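Local coordinates for protein aac(6')-Ii (Enterococcus faecium, PDB 1N71) that acts as an aminoglycoside 6'-N-acetyltransferase of the GNAT superfamily, an antibiotic resistance enzyme that binds coenzyme A, at residues M1-F6 against V92-K97; L76-S81 against N85-R90; G110-D115 against N160-D165. All blocks are in the same frame, centred on the assembly; numbering follows the deposited sequence.

Overall arrangement
The three contacts belong to one acetyltransferase fold and all reach its single mixed sheet. Contact 2 is nested along the chain inside the loop closed by contact 1, and contact 3 follows both. Contacts 1 and 2 share helix 87-101; their centres lie about 11 Å apart, and they touch directly through Met1 and Arg90, among others. Contact 3 is more remote, its centre about 23 Å from that of contact 2 and about 29 Å from that of contact 1; contacts 1 and 3 lie on opposite sides of the chain's centre. Strands 70-78 and 106-112 are neighbours in the sheet, and coenzyme A spans contacts 2 and 3, with its diphosphate at the former and its sulfur at the latter.

Contact 1 of 3, residues M1-F6 against V92-K97; sequences MIISEF and VNYLEK
Tyr94 reaches out from helix 87-101 to lie across the backbone of Ile3, Ser4 and Glu5 on strand 2-5. Its CG is anti to the backbone N (chi1 -165°), a torsion that sends the ring out from the helix to the strand. At the root of the side chain, Tyr94 CB packs 3.8 Å from Ile3 CG2, and CG of the same ring is equally near that methyl. Further out, CD2 and CE2 pass the strand's backbone, with Tyr94 CE2 3.4 Å from Ile3 O. Next along, Tyr94 CZ stands 3.9 Å from Ser4 CA. The phenol oxygen comes last: Tyr94 OH meets the methylene Glu5 CG at 3.7 Å, and the two side chains cross at about a right angle.

No direct hydrogen bond joins the segments. A water takes that part instead, accepting from Glu5 N at 3.0 Å and hydrogen-bonding to Tyr94 OH at the same 3.0 Å. The geometry suits an edge strand: Ile2, Ser4 and Phe6 pair with strand 46-52, whereas the intervening Glu5 N turns to water. Tyr94 also touches Val48 and Ile3 touches Ala50, both of strand 46-52, so the Tyr94 side chain links the helix to both strands.

The strand and helix axes approach to 9.1 Å and run nearly in the same sense, 29° apart, and the tyrosine side chain spans this distance. Leu95, on the same helix, packs on Ile60 and Ala62 of strand 55-66. This is the layered alpha/beta packing of the GNAT fold, in which the helix that follows the cofactor loop lies against one face of the sheet and here reaches its first strand at the edge.

Contact 2 of 3, residues L76-S81 against N85-R90; sequences LVVESS and NQIGTR. With COA (coenzyme A), chain E.
The diphosphate-binding loop of the GNAT fold, between strand 70-78 and helix 87-101, is where Val78 meets Ile87 and Gly88 beside coenzyme A. Val78 has CG1 anti to its backbone N (chi1 174°), and both methyls then face the start of the helix. Val78 CG2 lies 3.9 Å from Ile87 CG2 and 4.0 Å from Gly88 N, while CG1 is equally near CG2 and CD1 of Ile87. This apolar contact joins the end of the strand to the first turn of the helix and is the direct link between the two segments.

The cofactor supplies the polar link. On the strand side, Val78 N donates to the pantetheine carbonyl O9P over 3.3 Å, a rather long bond, and the methyl Leu76 CD2 packs against the cofactor's CEP. On the helix side, the diphosphate is gripped by backbone amides. Gln86 N reaches O1A at 2.9 Å, and Gly88 N reaches O5A at 2.8 Å with a fairly straight N-H...O angle of 158°. O2A receives two bonds from one residue, from Thr89 N at 3.0 Å and from Thr89 OG1 at 2.6 Å. The positive phi of Gln86 (66°) is consistent with a bend that turns these amides toward the phosphates. Lacking a side chain, Gly88 lets its CA come 3.7 Å from the phosphoester oxygen O6A, which joins the diphosphate to the pantetheine arm. Gln86 occupies the N-cap position, so the diphosphate sits at the helix's amino end, where the helix dipole would probably help to offset its charge.

Arg83 NE hydrogen-bonds to Val78 O at the strand end. Strand 70-78 and helix 87-101 open a beta-alpha-beta unit completed by strand 106-112, with Leu76 and Thr89 touching Phe146 of helix 144-149 and Ile87 resting on Val57 of strand 55-66.

Contact 3 of 3, residues G110-D115 against N160-D165; sequences GTDDLD and NANGWD. With COA (coenzyme A), chain E.
Asp112 and Asn162 each hold CG anti to their own carbonyl carbon (chi1 -53° and -52°), and from these matched torsions the two polar ends converge. Asn162 ND2 donates to Asp112 OD2 at 2.8 Å. The donor comes to the anti side of the carboxylate and is tilted out of its plane, whereas the acceptor lies close to the amide plane; the two flat groups stand 72° apart. The second acceptor of ND2 is Lys166 O, so this nitrogen is held twice and the amide's rotation is fixed.

Over the face of that amide comes Leu114, whose methyl CD2 stands almost straight above Asn162 CG at a tight 3.3 Å.

The loop itself is pinned locally. A type I beta turn is closed by Gly163 N to Asn160 O at 3.2 Å, and Asn160 OD1 takes the amide of Asp165 on an in-plane lone pair at 2.9 Å. Tyr66 of the second subunit packs on both Asp112 and Asn162, while Asp165 forms a salt bridge to Arg178 of that subunit.

At the other end of the strand segment, Gly110 O lies 3.6 Å from the coenzyme A sulfur S1P. The arrangement thus ties the strand that lines the thiol end of the coenzyme A site in this GNAT fold to a beta-turn loop at the dimer interface.

Contact 1 of 3, residues M1-F6 against V92-K97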
loop_
_atom_site.group_PDB
_atom_site.type_symbol
_atom_site.label_atom_id
_atom_site.label_comp_id
_atom_site.label_asym_id
_atom_site.label_seq_id
_atom_site.Cartn_x
_atom_site.Cartn_y
_atom_site.Cartn_z
ATOM N N MET A 1 22.487 -13.557 -20.754
ATOM C CA MET A 1 21.429 -14.285 -19.995
ATOM C C MET A 1 20.044 -13.811 -20.425
ATOM O O MET A 1 19.918 -12.790 -21.100
ATOM C CB MET A 1 21.640 -14.084 -18.493
ATOM C CG MET A 1 21.766 -12.639 -18.063
ATOM S SD MET A 1 20.173 -11.844 -17.928
ATOM C CE MET A 1 19.869 -12.061 -16.211
ATOM N N ILE A 2 19.004 -14.543 -20.036
ATOM C CA ILE A 2 17.656 -14.175 -20.448
ATOM C C ILE A 2 16.646 -13.843 -19.351
ATOM O O ILE A 2 16.699 -14.376 -18.242
ATOM C CB ILE A 2 17.035 -15.276 -21.336
ATOM C CG1 ILE A 2 16.757 -16.527 -20.505
ATOM C CG2 ILE A 2 17.988 -15.619 -22.476
ATOM C CD1 ILE A 2 16.017 -17.609 -21.270
ATOM N N ILE A 3 15.720 -12.954 -19.698
ATOM C CA ILE A 3 14.655 -12.524 -18.801
ATOM C C ILE A 3 13.360 -13.156 -19.302
ATOM O O ILE A 3 12.950 -12.917 -20.440
ATOM C CB ILE A 3 14.481 -10.993 -18.834
ATOM C CG1 ILE A 3 15.804 -10.304 -18.500
ATOM C CG2 ILE A 3 13.390 -10.574 -17.863
ATOM C CD1 ILE A 3 16.317 -10.587 -17.119
ATOM N N SER A 4 12.716 -13.964 -18.467
ATOM C CA SER A 4 11.472 -14.608 -18.871
ATOM C C SER A 4 10.573 -14.859 -17.669
ATOM O O SER A 4 10.965 -14.612 -16.530
ATOM C CB SER A 4 11.770 -15.939 -19.562
ATOM O OG SER A 4 12.312 -16.870 -18.637
ATOM N N GLU A 5 9.363 -15.349 -17.926
ATOM C CA GLU A 5 8.433 -15.636 -16.844
ATOM C C GLU A 5 9.034 -16.741 -15.991
ATOM O O GLU A 5 9.590 -17.711 -16.509
ATOM C CB GLU A 5 7.068 -16.075 -17.392
ATOM C CG GLU A 5 6.426 -15.057 -18.327
ATOM C CD GLU A 5 4.985 -15.393 -18.674
ATOM O OE1 GLU A 5 4.673 -16.588 -18.874
ATOM O OE2 GLU A 5 4.166 -14.453 -18.763
ATOM N N PHE A 6 8.930 -16.578 -14.679
ATOM C CA PHE A 6 9.467 -17.539 -13.724
ATOM C C PHE A 6 8.692 -18.858 -13.755
ATOM O O PHE A 6 7.465 -18.863 -13.721
ATOM C CB PHE A 6 9.415 -16.919 -12.323
ATOM C CG PHE A 6 10.047 -17.758 -11.255
ATOM C CD1 PHE A 6 9.399 -18.883 -10.757
ATOM C CD2 PHE A 6 11.294 -17.418 -10.742
ATOM C CE1 PHE A 6 9.987 -19.658 -9.758
ATOM C CE2 PHE A 6 11.890 -18.183 -9.746
ATOM C CZ PHE A 6 11.233 -19.307 -9.252
ATOM N N VAL A 92 12.359 -4.798 -14.922
ATOM C CA VAL A 92 11.265 -3.844 -14.807
ATOM C C VAL A 92 10.514 -3.706 -16.127
ATOM O O VAL A 92 9.288 -3.721 -16.151
ATOM C CB VAL A 92 11.778 -2.475 -14.347
ATOM C CG1 VAL A 92 10.673 -1.432 -14.446
ATOM C CG2 VAL A 92 12.268 -2.586 -12.909
ATOM N N ASN A 93 11.248 -3.589 -17.227
ATOM C CA ASN A 93 10.607 -3.462 -18.529
ATOM C C ASN A 93 9.790 -4.700 -18.884
ATOM O O ASN A 93 8.724 -4.590 -19.495
ATOM C CB ASN A 93 11.650 -3.184 -19.614
ATOM C CG ASN A 93 12.243 -1.791 -19.503
ATOM O OD1 ASN A 93 11.533 -0.828 -19.222
ATOM N ND2 ASN A 93 13.541 -1.677 -19.738
ATOM N N TYR A 94 10.275 -5.878 -18.497
ATOM C CA TYR A 94 9.546 -7.107 -18.790
ATOM C C TYR A 94 8.288 -7.141 -17.926
ATOM O O TYR A 94 7.218 -7.538 -18.377
ATOM C CB TYR A 94 10.422 -8.332 -18.512
ATOM C CG TYR A 94 9.894 -9.623 -19.102
ATOM C CD1 TYR A 94 8.853 -10.318 -18.494
ATOM C CD2 TYR A 94 10.439 -10.146 -20.274
ATOM C CE1 TYR A 94 8.366 -11.506 -19.038
ATOM C CE2 TYR A 94 9.957 -11.332 -20.827
ATOM C CZ TYR A 94 8.922 -12.005 -20.202
ATOM O OH TYR A 94 8.447 -13.181 -20.741
ATOM N N LEU A 95 8.418 -6.720 -16.673
ATOM C CA LEU A 95 7.266 -6.700 -15.787
ATOM C C LEU A 95 6.191 -5.790 -16.382
ATOM O O LEU A 95 5.017 -6.150 -16.433
ATOM C CB LEU A 95 7.666 -6.182 -14.401
ATOM C CG LEU A 95 6.497 -5.956 -13.436
ATOM C CD1 LEU A 95 5.851 -7.284 -13.069
ATOM C CD2 LEU A 95 7.000 -5.255 -12.191
ATOM N N GLU A 96 6.601 -4.610 -16.830
ATOM C CA GLU A 96 5.657 -3.656 -17.402
ATOM C C GLU A 96 4.891 -4.235 -18.588
ATOM O O GLU A 96 3.692 -4.011 -18.718
ATOM C CB GLU A 96 6.387 -2.366 -17.776
ATOM C CG GLU A 96 6.756 -1.548 -16.535
ATOM C CD GLU A 96 7.495 -0.261 -16.852
ATOM O OE1 GLU A 96 7.280 0.304 -17.940
ATOM O OE2 GLU A 96 8.281 0.198 -15.998
ATOM N N LYS A 97 5.571 -5.002 -19.437
ATOM C CA LYS A 97 4.901 -5.619 -20.577
ATOM C C LYS A 97 3.857 -6.628 -20.087
ATOM O O LYS A 97 2.737 -6.676 -20.606
ATOM C CB LYS A 97 5.919 -6.327 -21.477
HETATM O O HOH W 1 8.434 -16.130 -20.642
#

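Contact 2 of 3, residues L76-S81 against N85-R90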
loop_
_atom_site.group_PDB
_atom_site.type_symbol
_atom_site.label_atom_id
_atom_site.label_comp_id
_atom_site.label_asym_id
_atom_site.label_seq_id
_atom_site.Cartn_x
_atom_site.Cartn_y
_atom_site.Cartn_z
ATOM N N LEU A 76 11.841 -6.767 -6.000
ATOM C CA LEU A 76 12.797 -6.586 -7.082
ATOM C C LEU A 76 14.160 -6.809 -6.453
ATOM O O LEU A 76 14.582 -6.054 -5.575
ATOM C CB LEU A 76 12.743 -5.182 -7.690
ATOM C CG LEU A 76 13.851 -4.932 -8.729
ATOM C CD1 LEU A 76 13.823 -6.024 -9.810
ATOM C CD2 LEU A 76 13.681 -3.556 -9.358
ATOM N N VAL A 77 14.840 -7.857 -6.887
ATOM C CA VAL A 77 16.150 -8.157 -6.345
ATOM C C VAL A 77 17.066 -8.692 -7.431
ATOM O O VAL A 77 16.647 -9.472 -8.289
ATOM C CB VAL A 77 16.057 -9.197 -5.210
ATOM C CG1 VAL A 77 15.444 -10.478 -5.735
ATOM C CG2 VAL A 77 17.446 -9.470 -4.636
ATOM N N VAL A 78 18.312 -8.240 -7.388
ATOM C CA VAL A 78 19.345 -8.650 -8.322
ATOM C C VAL A 78 20.536 -9.042 -7.452
ATOM O O VAL A 78 20.877 -8.315 -6.520
ATOM C CB VAL A 78 19.762 -7.480 -9.239
ATOM C CG1 VAL A 78 20.946 -7.891 -10.112
ATOM C CG2 VAL A 78 18.580 -7.052 -10.103
ATOM N N GLU A 79 21.158 -10.186 -7.731
ATOM C CA GLU A 79 22.314 -10.599 -6.932
ATOM C C GLU A 79 23.245 -9.407 -6.792
ATOM O O GLU A 79 23.575 -8.755 -7.781
ATOM C CB GLU A 79 23.074 -11.742 -7.603
ATOM C CG GLU A 79 22.281 -13.012 -7.774
ATOM C CD GLU A 79 23.153 -14.174 -8.204
ATOM O OE1 GLU A 79 23.937 -14.009 -9.162
ATOM O OE2 GLU A 79 23.051 -15.255 -7.589
ATOM N N SER A 80 23.669 -9.127 -5.565
ATOM C CA SER A 80 24.546 -7.992 -5.307
ATOM C C SER A 80 25.827 -8.047 -6.127
ATOM O O SER A 80 26.494 -7.030 -6.311
ATOM C CB SER A 80 24.893 -7.914 -3.815
ATOM O OG SER A 80 25.648 -9.038 -3.405
ATOM N N SER A 81 26.166 -9.232 -6.626
ATOM C CA SER A 81 27.373 -9.402 -7.421
ATOM C C SER A 81 27.121 -9.264 -8.923
ATOM O O SER A 81 28.049 -9.373 -9.721
ATOM C CB SER A 81 28.010 -10.767 -7.125
ATOM O OG SER A 81 27.104 -11.830 -7.372
ATOM N N ASN A 85 24.384 -3.751 -14.394
ATOM C CA ASN A 85 24.539 -4.227 -15.766
ATOM C C ASN A 85 23.189 -4.452 -16.442
ATOM O O ASN A 85 22.999 -5.436 -17.152
ATOM C CB ASN A 85 25.357 -5.520 -15.828
ATOM C CG ASN A 85 25.686 -5.930 -17.263
ATOM O OD1 ASN A 85 26.074 -7.066 -17.522
ATOM N ND2 ASN A 85 25.536 -4.997 -18.198
ATOM N N GLN A 86 22.249 -3.544 -16.187
ATOM C CA GLN A 86 20.918 -3.582 -16.793
ATOM C C GLN A 86 19.973 -4.727 -16.432
ATOM O O GLN A 86 18.896 -4.832 -17.011
ATOM C CB GLN A 86 21.050 -3.530 -18.317
ATOM C CG GLN A 86 21.804 -2.321 -18.828
ATOM C CD GLN A 86 21.088 -1.024 -18.522
ATOM O OE1 GLN A 86 19.958 -0.805 -18.964
ATOM N NE2 GLN A 86 21.742 -0.151 -17.763
ATOM N N ILE A 87 20.358 -5.590 -15.499
ATOM C CA ILE A 87 19.477 -6.692 -15.125
ATOM C C ILE A 87 18.180 -6.121 -14.542
ATOM O O ILE A 87 17.084 -6.549 -14.901
ATOM C CB ILE A 87 20.148 -7.621 -14.086
ATOM C CG1 ILE A 87 21.357 -8.321 -14.718
ATOM C CG2 ILE A 87 19.144 -8.657 -13.589
ATOM C CD1 ILE A 87 22.188 -9.135 -13.734
ATOM N N GLY A 88 18.310 -5.145 -13.651
ATOM C CA GLY A 88 17.134 -4.534 -13.056
ATOM C C GLY A 88 16.253 -3.852 -14.092
ATOM O O GLY A 88 15.024 -3.959 -14.049
ATOM N N THR A 89 16.877 -3.145 -15.027
ATOM C CA THR A 89 16.133 -2.441 -16.066
ATOM C C THR A 89 15.343 -3.438 -16.902
ATOM O O THR A 89 14.152 -3.252 -17.160
ATOM C CB THR A 89 17.079 -1.657 -16.997
ATOM O OG1 THR A 89 17.759 -0.643 -16.246
ATOM C CG2 THR A 89 16.293 -1.007 -18.130
ATOM N N ARG A 90 16.013 -4.501 -17.324
ATOM C CA ARG A 90 15.364 -5.518 -18.135
ATOM C C ARG A 90 14.217 -6.195 -17.387
ATOM O O ARG A 90 13.188 -6.525 -17.982
ATOM C CB ARG A 90 16.416 -6.527 -18.599
ATOM C CG ARG A 90 17.501 -5.851 -19.433
ATOM C CD ARG A 90 18.678 -6.765 -19.686
ATOM N NE ARG A 90 18.294 -7.918 -20.484
ATOM C CZ ARG A 90 19.098 -8.940 -20.747
ATOM N NH1 ARG A 90 20.334 -8.948 -20.265
ATOM N NH2 ARG A 90 18.665 -9.948 -21.494
HETATM N N1A COA E . 21.039 4.716 -7.099
HETATM C C2A COA E . 21.063 5.478 -8.208
HETATM N N3A COA E . 21.005 5.069 -9.496
HETATM C C4A COA E . 20.900 3.699 -9.581
HETATM C C5A COA E . 20.867 2.799 -8.539
HETATM C C6A COA E . 20.933 3.354 -7.221
HETATM N N6A COA E . 20.910 2.596 -6.127
HETATM N N7A COA E . 20.756 1.500 -9.012
HETATM C C8A COA E . 20.740 1.644 -10.305
HETATM N N9A COA E . 20.827 2.950 -10.727
HETATM C C1B COA E . 20.844 3.470 -12.102
HETATM C C2B COA E . 22.090 3.056 -12.889
HETATM O O2B COA E . 23.137 4.004 -12.647
HETATM C C3B COA E . 21.685 3.121 -14.357
HETATM O O3B COA E . 21.683 4.502 -14.758
HETATM P P3B COA E . 22.479 4.991 -16.073
HETATM O O7A COA E . 23.884 4.589 -15.819
HETATM O O8A COA E . 22.253 6.457 -16.092
HETATM O O9A COA E . 21.825 4.262 -17.187
HETATM C C4B COA E . 20.226 2.648 -14.284
HETATM O O4B COA E . 19.819 2.954 -12.945
HETATM C C5B COA E . 20.008 1.166 -14.619
HETATM O O5B COA E . 20.555 0.336 -13.587
HETATM P P1A COA E . 20.567 -1.275 -13.695
HETATM O O1A COA E . 21.943 -1.714 -14.012
HETATM O O2A COA E . 19.436 -1.711 -14.544
HETATM O O3A COA E . 20.233 -1.667 -12.175
HETATM P P2A COA E . 20.588 -3.032 -11.403
HETATM O O4A COA E . 21.794 -2.807 -10.577
HETATM O O5A COA E . 20.537 -4.177 -12.335
HETATM O O6A COA E . 19.327 -3.153 -10.416
HETATM C CBP COA E . 18.472 -2.480 -8.239
HETATM C CCP COA E . 18.900 -2.030 -9.629
HETATM C CDP COA E . 18.124 -1.232 -7.417
HETATM C CEP COA E . 17.217 -3.393 -8.370
HETATM C CAP COA E . 19.682 -3.274 -7.581
HETATM O OAP COA E . 20.835 -2.443 -7.410
HETATM C C9P COA E . 19.292 -4.004 -6.283
HETATM O O9P COA E . 19.076 -5.224 -6.295
HETATM N N8P COA E . 19.203 -3.248 -5.181
HETATM C C7P COA E . 18.849 -3.730 -3.851
HETATM C C6P COA E . 17.354 -4.005 -3.700
HETATM C C5P COA E . 16.530 -2.754 -3.454
HETATM O O5P COA E . 16.845 -1.959 -2.560
HETATM N N4P COA E . 15.465 -2.585 -4.251
HETATM C C3P COA E . 14.531 -1.455 -4.189
HETATM C C2P COA E . 13.087 -1.914 -4.054
HETATM S S1P COA E . 12.163 -0.997 -2.808
#

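Contact 3 of 3, residues G110-D115 against N160-D165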
loop_
_atom_site.group_PDB
_atom_site.type_symbol
_atom_site.label_atom_id
_atom_site.label_comp_id
_atom_site.label_asym_id
_atom_site.label_seq_id
_atom_site.Cartn_x
_atom_site.Cartn_y
_atom_site.Cartn_z
ATOM N N GLY A 110 6.836 0.961 -3.081
ATOM C CA GLY A 110 7.243 1.706 -1.911
ATOM C C GLY A 110 8.702 1.375 -1.657
ATOM O O GLY A 110 9.055 0.205 -1.491
ATOM N N THR A 111 9.561 2.389 -1.669
ATOM C CA THR A 111 10.979 2.182 -1.408
ATOM C C THR A 111 11.305 2.973 -0.143
ATOM O O THR A 111 11.207 4.197 -0.117
ATOM C CB THR A 111 11.856 2.652 -2.603
ATOM O OG1 THR A 111 13.236 2.408 -2.309
ATOM C CG2 THR A 111 11.653 4.132 -2.888
ATOM N N ASP A 112 11.678 2.260 0.913
ATOM C CA ASP A 112 11.965 2.897 2.190
ATOM C C ASP A 112 13.348 3.532 2.282
ATOM O O ASP A 112 14.257 3.184 1.536
ATOM C CB ASP A 112 11.780 1.880 3.319
ATOM C CG ASP A 112 10.420 1.197 3.269
ATOM O OD1 ASP A 112 10.223 0.303 2.409
ATOM O OD2 ASP A 112 9.540 1.559 4.080
ATOM N N ASP A 113 13.482 4.490 3.193
ATOM C CA ASP A 113 14.745 5.177 3.424
ATOM C C ASP A 113 14.993 5.049 4.924
ATOM O O ASP A 113 14.538 5.877 5.711
ATOM C CB ASP A 113 14.642 6.655 3.027
ATOM C CG ASP A 113 15.977 7.380 3.122
ATOM O OD1 ASP A 113 16.963 6.759 3.577
ATOM O OD2 ASP A 113 16.044 8.566 2.743
ATOM N N LEU A 114 15.707 3.995 5.310
ATOM C CA LEU A 114 15.993 3.722 6.718
ATOM C C LEU A 114 17.321 4.277 7.223
ATOM O O LEU A 114 17.499 4.442 8.429
ATOM C CB LEU A 114 15.983 2.212 6.968
ATOM C CG LEU A 114 14.872 1.389 6.317
ATOM C CD1 LEU A 114 15.111 -0.087 6.618
ATOM C CD2 LEU A 114 13.511 1.841 6.833
ATOM N N ASP A 115 18.251 4.558 6.316
ATOM C CA ASP A 115 19.561 5.063 6.726
ATOM C C ASP A 115 20.027 6.330 6.016
ATOM O O ASP A 115 21.160 6.399 5.533
ATOM C CB ASP A 115 20.620 3.969 6.546
ATOM N N ASN A 160 7.555 8.826 8.886
ATOM C CA ASN A 160 7.865 7.992 10.046
ATOM C C ASN A 160 7.378 6.544 9.963
ATOM O O ASN A 160 7.147 5.909 10.989
ATOM C CB ASN A 160 7.273 8.645 11.294
ATOM C CG ASN A 160 7.560 10.130 11.359
ATOM O OD1 ASN A 160 8.714 10.550 11.313
ATOM N ND2 ASN A 160 6.508 10.937 11.469
ATOM N N ALA A 161 7.245 6.023 8.748
ATOM C CA ALA A 161 6.748 4.664 8.548
ATOM C C ALA A 161 7.495 3.579 9.315
ATOM O O ALA A 161 6.884 2.749 9.992
ATOM C CB ALA A 161 6.752 4.329 7.053
ATOM N N ASN A 162 8.818 3.592 9.195
ATOM C CA ASN A 162 9.679 2.600 9.825
ATOM C C ASN A 162 10.315 3.137 11.101
ATOM O O ASN A 162 11.314 2.602 11.575
ATOM C CB ASN A 162 10.778 2.209 8.838
ATOM C CG ASN A 162 10.226 1.799 7.488
ATOM O OD1 ASN A 162 9.785 0.666 7.308
ATOM N ND2 ASN A 162 10.228 2.728 6.535
ATOM N N GLY A 163 9.729 4.190 11.657
ATOM C CA GLY A 163 10.280 4.803 12.852
ATOM C C GLY A 163 10.474 6.278 12.561
ATOM O O GLY A 163 10.332 6.706 11.419
ATOM N N TRP A 164 10.808 7.071 13.573
ATOM C CA TRP A 164 10.985 8.498 13.343
ATOM C C TRP A 164 11.951 8.829 12.207
ATOM O O TRP A 164 13.083 8.356 12.176
ATOM C CB TRP A 164 11.438 9.192 14.628
ATOM C CG TRP A 164 10.401 9.131 15.707
ATOM C CD1 TRP A 164 10.417 8.346 16.824
ATOM C CD2 TRP A 164 9.173 9.867 15.749
ATOM N NE1 TRP A 164 9.272 8.549 17.562
ATOM C CE2 TRP A 164 8.492 9.476 16.923
ATOM C CE3 TRP A 164 8.580 10.818 14.907
ATOM C CZ2 TRP A 164 7.247 10.006 17.277
ATOM C CZ3 TRP A 164 7.340 11.345 15.262
ATOM C CH2 TRP A 164 6.690 10.935 16.437
ATOM N N ASP A 165 11.466 9.644 11.275
ATOM C CA ASP A 165 12.222 10.108 10.119
ATOM C C ASP A 165 12.846 9.032 9.237
ATOM O O ASP A 165 13.915 9.231 8.660
ATOM C CB ASP A 165 13.280 11.118 10.570
ATOM C CG ASP A 165 12.678 12.260 11.370
ATOM O OD1 ASP A 165 11.514 12.637 11.098
ATOM O OD2 ASP A 165 13.366 12.786 12.266
HETATM N N1A COA E . 21.039 4.716 -7.099
HETATM C C2A COA E . 21.063 5.478 -8.208
HETATM N N3A COA E . 21.005 5.069 -9.496
HETATM C C4A COA E . 20.900 3.699 -9.581
HETATM C C5A COA E . 20.867 2.799 -8.539
HETATM C C6A COA E . 20.933 3.354 -7.221
HETATM N N6A COA E . 20.910 2.596 -6.127
HETATM N N7A COA E . 20.756 1.500 -9.012
HETATM C C8A COA E . 20.740 1.644 -10.305
HETATM N N9A COA E . 20.827 2.950 -10.727
HETATM C C1B COA E . 20.844 3.470 -12.102
HETATM C C2B COA E . 22.090 3.056 -12.889
HETATM O O2B COA E . 23.137 4.004 -12.647
HETATM C C3B COA E . 21.685 3.121 -14.357
HETATM O O3B COA E . 21.683 4.502 -14.758
HETATM P P3B COA E . 22.479 4.991 -16.073
HETATM O O7A COA E . 23.884 4.589 -15.819
HETATM O O8A COA E . 22.253 6.457 -16.092
HETATM O O9A COA E . 21.825 4.262 -17.187
HETATM C C4B COA E . 20.226 2.648 -14.284
HETATM O O4B COA E . 19.819 2.954 -12.945
HETATM C C5B COA E . 20.008 1.166 -14.619
HETATM O O5B COA E . 20.555 0.336 -13.587
HETATM P P1A COA E . 20.567 -1.275 -13.695
HETATM O O1A COA E . 21.943 -1.714 -14.012
HETATM O O2A COA E . 19.436 -1.711 -14.544
HETATM O O3A COA E . 20.233 -1.667 -12.175
HETATM P P2A COA E . 20.588 -3.032 -11.403
HETATM O O4A COA E . 21.794 -2.807 -10.577
HETATM O O5A COA E . 20.537 -4.177 -12.335
HETATM O O6A COA E . 19.327 -3.153 -10.416
HETATM C CBP COA E . 18.472 -2.480 -8.239
HETATM C CCP COA E . 18.900 -2.030 -9.629
HETATM C CDP COA E . 18.124 -1.232 -7.417
HETATM C CEP COA E . 17.217 -3.393 -8.370
HETATM C CAP COA E . 19.682 -3.274 -7.581
HETATM O OAP COA E . 20.835 -2.443 -7.410
HETATM C C9P COA E . 19.292 -4.004 -6.283
HETATM O O9P COA E . 19.076 -5.224 -6.295
HETATM N N8P COA E . 19.203 -3.248 -5.181
HETATM C C7P COA E . 18.849 -3.730 -3.851
HETATM C C6P COA E . 17.354 -4.005 -3.700
HETATM C C5P COA E . 16.530 -2.754 -3.454
HETATM O O5P COA E . 16.845 -1.959 -2.560
HETATM N N4P COA E . 15.465 -2.585 -4.251
HETATM C C3P COA E . 14.531 -1.455 -4.189
HETATM C C2P COA E . 13.087 -1.914 -4.054
HETATM S S1P COA E . 12.163 -0.997 -2.808
#